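Local coordinates for 5' nucleotidase family protein (Staphylococcus aureus subsp. aureus, PDB 4Q7F) that belongs to the 5'-nucleotidase family and holds a manganese and a magnesium ion in its calcineurin-like phosphoesterase domain, at residues V94-Y97 and N98-A101; F300-E304 and D305-L309. All blocks are in the same frame, centred on the assembly; numbering follows the deposited sequence. Where two conformers were deposited one is given.

Interaction 1: residues V94-Y97 and N98-A101; sequences VDFY and NRMA
Arg99 turns CG back beside its own backbone N (chi1 -53°) and runs extended from there to NE, while Phe96, one helical turn earlier, makes a similar first turn (chi1 -77°); the two side chains therefore leave the last turns of helix 91-99 alongside each other. It is a local i to i+3 contact within the calcineurin-like phosphoesterase domain. Arg99, modelled in two conformers, brings NH1 of the one described to 3.4 Å from Phe96 CE1, with NH2 near the neighbouring CD1. The guanidinium and ring planes stand 69° apart and NH1 approaches the ring obliquely, so this is not a parallel stack. NH1 of this conformer also points at Asp306 OD1, though the modelled approach is too close to be taken literally; the Asp306 side chain touches the same ring.

On another face of the helix, Asn98 lies beside Val94. Its ND2 sits 3.4 Å from Val94 CG1 and gives a hydrogen to a water at 2.8 Å. That water donates to Asp95 OD1, which Gln91 NE2 also reaches with a hydrogen bond. The amide is held from outside as well, by Asn127 N at OD1 and Arg125 O at ND2, so both of its ends are engaged. Beneath, the helix keeps its usual ladder: Asn98 N donates to Val94 O at 2.8 Å and Arg99 N to Asp95 O. The pattern fades at selenomethionine Met100, whose N makes weak bonds to both Phe96 O and Tyr97 O, and Ala101 then leaves helical geometry with a positive phi. The Met100 chain, extended beyond CG, runs past the Phe96 carbonyl, with CG 3.3 Å from Phe96 O.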
loop_
_atom_site.group_PDB
_atom_site.type_symbol
_atom_site.label_atom_id
_atom_site.label_comp_id
_atom_site.label_asym_id
_atom_site.label_seq_id
_atom_site.Cartn_x
_atom_site.Cartn_y
_atom_site.Cartn_z
ATOM N N VAL A 94 10.088 -15.349 -4.656
ATOM C CA VAL A 94 11.512 -15.060 -4.598
ATOM C C VAL A 94 12.196 -15.610 -5.862
ATOM O O VAL A 94 13.075 -14.960 -6.435
ATOM C CB VAL A 94 12.162 -15.658 -3.312
ATOM C CG1 VAL A 94 13.689 -15.665 -3.403
ATOM C CG2 VAL A 94 11.721 -14.909 -2.072
ATOM N N ASP A 95 11.790 -16.798 -6.289
ATOM C CA ASP A 95 12.331 -17.395 -7.524
ATOM C C ASP A 95 12.198 -16.445 -8.733
ATOM O O ASP A 95 13.128 -16.336 -9.546
ATOM C CB ASP A 95 11.669 -18.719 -7.825
ATOM C CG ASP A 95 12.100 -19.810 -6.873
ATOM O OD1 ASP A 95 12.978 -19.553 -6.026
ATOM O OD2 ASP A 95 11.578 -20.927 -6.982
ATOM N N PHE A 96 11.055 -15.771 -8.864
ATOM C CA PHE A 96 10.889 -14.802 -9.939
ATOM C C PHE A 96 11.950 -13.720 -9.827
ATOM O O PHE A 96 12.639 -13.424 -10.818
ATOM C CB PHE A 96 9.483 -14.152 -9.954
ATOM C CG PHE A 96 8.405 -15.042 -10.515
ATOM C CD1 PHE A 96 8.372 -15.320 -11.876
ATOM C CD2 PHE A 96 7.418 -15.580 -9.703
ATOM C CE1 PHE A 96 7.394 -16.134 -12.414
ATOM C CE2 PHE A 96 6.431 -16.389 -10.237
ATOM C CZ PHE A 96 6.414 -16.669 -11.585
ATOM N N TYR A 97 12.095 -13.106 -8.651
ATOM C CA TYR A 97 13.091 -12.041 -8.514
ATOM C C TYR A 97 14.506 -12.555 -8.760
ATOM O O TYR A 97 15.315 -11.903 -9.424
ATOM C CB TYR A 97 12.999 -11.342 -7.163
ATOM C CG TYR A 97 11.937 -10.282 -7.098
ATOM C CD1 TYR A 97 10.629 -10.584 -6.785
ATOM C CD2 TYR A 97 12.254 -8.961 -7.384
ATOM C CE1 TYR A 97 9.655 -9.587 -6.746
ATOM C CE2 TYR A 97 11.299 -7.977 -7.360
ATOM C CZ TYR A 97 10.007 -8.290 -7.038
ATOM O OH TYR A 97 9.090 -7.264 -7.017
ATOM N N ASN A 98 14.791 -13.736 -8.226
ATOM C CA ASN A 98 16.087 -14.306 -8.350
ATOM C C ASN A 98 16.521 -14.579 -9.785
ATOM O O ASN A 98 17.692 -14.356 -10.100
ATOM C CB ASN A 98 16.234 -15.573 -7.473
ATOM C CG ASN A 98 16.522 -15.246 -6.015
ATOM O OD1 ASN A 98 16.710 -14.099 -5.652
ATOM N ND2 ASN A 98 16.566 -16.264 -5.180
ATOM N N ARG A 99 15.606 -15.050 -10.647
ATOM C CA ARG A 99 15.942 -15.305 -12.059
ATOM C C ARG A 99 16.325 -14.035 -12.778
ATOM O O ARG A 99 17.152 -14.053 -13.673
ATOM C CB ARG A 99 14.767 -15.806 -12.888
ATOM C CG ARG A 99 14.005 -16.994 -12.401
ATOM C CD ARG A 99 13.246 -17.551 -13.585
ATOM N NE ARG A 99 12.027 -18.203 -13.166
ATOM C CZ ARG A 99 10.818 -17.772 -13.482
ATOM N NH1 ARG A 99 9.766 -18.430 -13.032
ATOM N NH2 ARG A 99 10.671 -16.716 -14.273
HETATM N N MSE A 100 15.721 -12.930 -12.367
HETATM C CA MSE A 100 15.907 -11.652 -13.074
HETATM C C MSE A 100 17.207 -10.937 -12.828
HETATM O O MSE A 100 17.477 -9.898 -13.435
HETATM C CB MSE A 100 14.731 -10.770 -12.648
HETATM C CG MSE A 100 13.455 -11.375 -13.217
HETATM SE SE MSE A 100 11.949 -10.275 -12.645
HETATM C CE MSE A 100 10.590 -11.485 -13.407
ATOM N N ALA A 101 18.001 -11.433 -11.895
ATOM C CA ALA A 101 19.299 -10.822 -11.587
ATOM C C ALA A 101 19.274 -9.333 -11.261
ATOM O O ALA A 101 19.910 -8.529 -11.937
ATOM C CB ALA A 101 20.309 -11.127 -12.682
HETATM O O HOH W 1 15.767 -18.672 -6.448
#

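Interaction 2: residues F300-E304 and D305-L309; sequences FTIDE and DDQHL
Asp306 meets the residues just before it with every atom of its side chain. CB lies 3.6 Å from Ile302 CG2, the two side chains crossing at about a right angle, and is also close to Asp303 OD1. CG comes still nearer to that oxygen, at 3.1 Å. At the tip, OD1 is 3.4 Å from Asp303 OD1, a proximity of like charges that may be eased by the guanidinium of Arg99 on helix 91-99, which approaches Asp306 OD1 in the conformer given; OD2 accepts from a water at 2.9 Å, and this water also accepts from Asp303 N.

Asp303 is the N-cap. Its chi1 of 64° places CG between the backbone N and the carbonyl carbon, which turns OD1 toward the start of the helix. Asp306 N donates to it at 3.1 Å along a nearly straight path (163°). Behind the cap, Asp303 O accepts from Gln307 N and Glu304 O from His308 N, while Ile302 CG2 also rests on Gln307 CG. Since Asp303 N reaches Asp306 OD2 only through a water, the arrangement is that of an Asp N-cap, with a water taking the place of the reciprocal bond of a capping box, at the N terminus of helix 304-317.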
loop_
_atom_site.group_PDB
_atom_site.type_symbol
_atom_site.label_atom_id
_atom_site.label_comp_id
_atom_site.label_asym_id
_atom_site.label_seq_id
_atom_site.Cartn_x
_atom_site.Cartn_y
_atom_site.Cartn_z
ATOM N N PHE A 300 7.883 -11.270 -26.193
ATOM C CA PHE A 300 7.625 -11.647 -24.832
ATOM C C PHE A 300 6.954 -13.004 -24.750
ATOM O O PHE A 300 5.943 -13.241 -25.386
ATOM C CB PHE A 300 6.720 -10.597 -24.175
ATOM C CG PHE A 300 6.297 -10.943 -22.780
ATOM C CD1 PHE A 300 7.235 -10.974 -21.742
ATOM C CD2 PHE A 300 4.951 -11.166 -22.478
ATOM C CE1 PHE A 300 6.845 -11.260 -20.449
ATOM C CE2 PHE A 300 4.557 -11.448 -21.185
ATOM C CZ PHE A 300 5.509 -11.502 -20.167
ATOM N N THR A 301 7.530 -13.890 -23.963
ATOM C CA THR A 301 6.934 -15.193 -23.733
ATOM C C THR A 301 7.023 -15.546 -22.262
ATOM O O THR A 301 7.893 -15.063 -21.547
ATOM C CB THR A 301 7.643 -16.289 -24.520
ATOM O OG1 THR A 301 9.026 -16.252 -24.191
ATOM C CG2 THR A 301 7.473 -16.085 -26.004
ATOM N N ILE A 302 6.100 -16.384 -21.816
ATOM C CA ILE A 302 6.069 -16.835 -20.453
ATOM C C ILE A 302 6.343 -18.325 -20.545
ATOM O O ILE A 302 5.636 -19.033 -21.248
ATOM C CB ILE A 302 4.709 -16.521 -19.808
ATOM C CG1 ILE A 302 4.487 -14.997 -19.816
ATOM C CG2 ILE A 302 4.656 -17.074 -18.388
ATOM C CD1 ILE A 302 3.140 -14.541 -19.270
ATOM N N ASP A 303 7.374 -18.800 -19.864
ATOM C CA ASP A 303 7.718 -20.226 -19.980
ATOM C C ASP A 303 6.657 -21.139 -19.344
ATOM O O ASP A 303 5.826 -20.690 -18.556
ATOM C CB ASP A 303 9.144 -20.513 -19.494
ATOM C CG ASP A 303 9.337 -20.240 -18.034
ATOM O OD1 ASP A 303 8.386 -20.440 -17.257
ATOM O OD2 ASP A 303 10.465 -19.852 -17.656
ATOM N N GLU A 304 6.688 -22.410 -19.729
ATOM C CA GLU A 304 5.699 -23.408 -19.297
ATOM C C GLU A 304 5.445 -23.499 -17.786
ATOM O O GLU A 304 4.293 -23.584 -17.372
ATOM C CB GLU A 304 6.076 -24.802 -19.826
ATOM C CG GLU A 304 7.406 -25.303 -19.288
ATOM C CD GLU A 304 7.763 -26.716 -19.724
ATOM O OE1 GLU A 304 6.918 -27.410 -20.347
ATOM O OE2 GLU A 304 8.902 -27.126 -19.413
ATOM N N ASP A 305 6.510 -23.483 -16.982
ATOM C CA ASP A 305 6.389 -23.625 -15.530
ATOM C C ASP A 305 5.680 -22.420 -14.956
ATOM O O ASP A 305 4.828 -22.575 -14.108
ATOM C CB ASP A 305 7.739 -23.820 -14.850
ATOM C CG ASP A 305 8.383 -25.157 -15.196
ATOM O OD1 ASP A 305 7.678 -26.089 -15.639
ATOM O OD2 ASP A 305 9.596 -25.278 -14.994
ATOM N N ASP A 306 6.032 -21.233 -15.427
ATOM C CA ASP A 306 5.355 -20.033 -14.996
ATOM C C ASP A 306 3.865 -20.093 -15.363
ATOM O O ASP A 306 3.037 -19.723 -14.561
ATOM C CB ASP A 306 6.018 -18.780 -15.578
ATOM C CG ASP A 306 7.386 -18.512 -14.993
ATOM O OD1 ASP A 306 7.868 -19.289 -14.145
ATOM O OD2 ASP A 306 7.998 -17.504 -15.369
ATOM N N GLN A 307 3.514 -20.528 -16.568
ATOM C CA GLN A 307 2.093 -20.615 -16.926
ATOM C C GLN A 307 1.392 -21.693 -16.083
ATOM O O GLN A 307 0.225 -21.539 -15.732
ATOM C CB GLN A 307 1.880 -20.840 -18.429
ATOM C CG GLN A 307 2.204 -19.639 -19.334
ATOM C CD GLN A 307 1.193 -18.488 -19.276
ATOM O OE1 GLN A 307 0.774 -18.037 -18.205
ATOM N NE2 GLN A 307 0.832 -17.974 -20.454
ATOM N N HIS A 308 2.104 -22.770 -15.740
ATOM C CA HIS A 308 1.522 -23.788 -14.888
ATOM C C HIS A 308 1.173 -23.194 -13.512
ATOM O O HIS A 308 0.092 -23.429 -12.998
ATOM C CB HIS A 308 2.452 -24.979 -14.756
ATOM C CG HIS A 308 1.919 -26.046 -13.866
ATOM N ND1 HIS A 308 0.713 -26.669 -14.105
ATOM C CD2 HIS A 308 2.424 -26.613 -12.745
ATOM C CE1 HIS A 308 0.494 -27.574 -13.164
ATOM N NE2 HIS A 308 1.520 -27.563 -12.330
ATOM N N LEU A 309 2.075 -22.379 -12.957
ATOM C CA LEU A 309 1.826 -21.710 -11.679
ATOM C C LEU A 309 0.621 -20.774 -11.790
ATOM O O LEU A 309 -0.241 -20.774 -10.916
ATOM C CB LEU A 309 3.075 -20.959 -11.215
ATOM C CG LEU A 309 2.981 -20.086 -9.954
ATOM C CD1 LEU A 309 2.444 -20.865 -8.766
ATOM C CD2 LEU A 309 4.336 -19.481 -9.626
HETATM O O HOH W 2 8.492 -16.639 -18.097
#

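Overall arrangement
Followed from the N terminus, the chain first makes interaction 1, at the end of helix 91-99, and much later interaction 2, where the loop after strand 284-293 passes into helix 304-317. Both are local, joining adjacent residues without closing a long loop, and they follow in series, neither nesting nor crossing. In space, however, their centres are only 14 Å apart, and the two helices touch: Phe96 CE2 packs 3.8 Å from Leu309 CD2, beside a charged approach that is imprecisely modelled. The C-terminal part of helix 91-99 thus meets the first two turns of helix 304-317, a worked example of helix ends tying together segments some 200 residues apart in sequence.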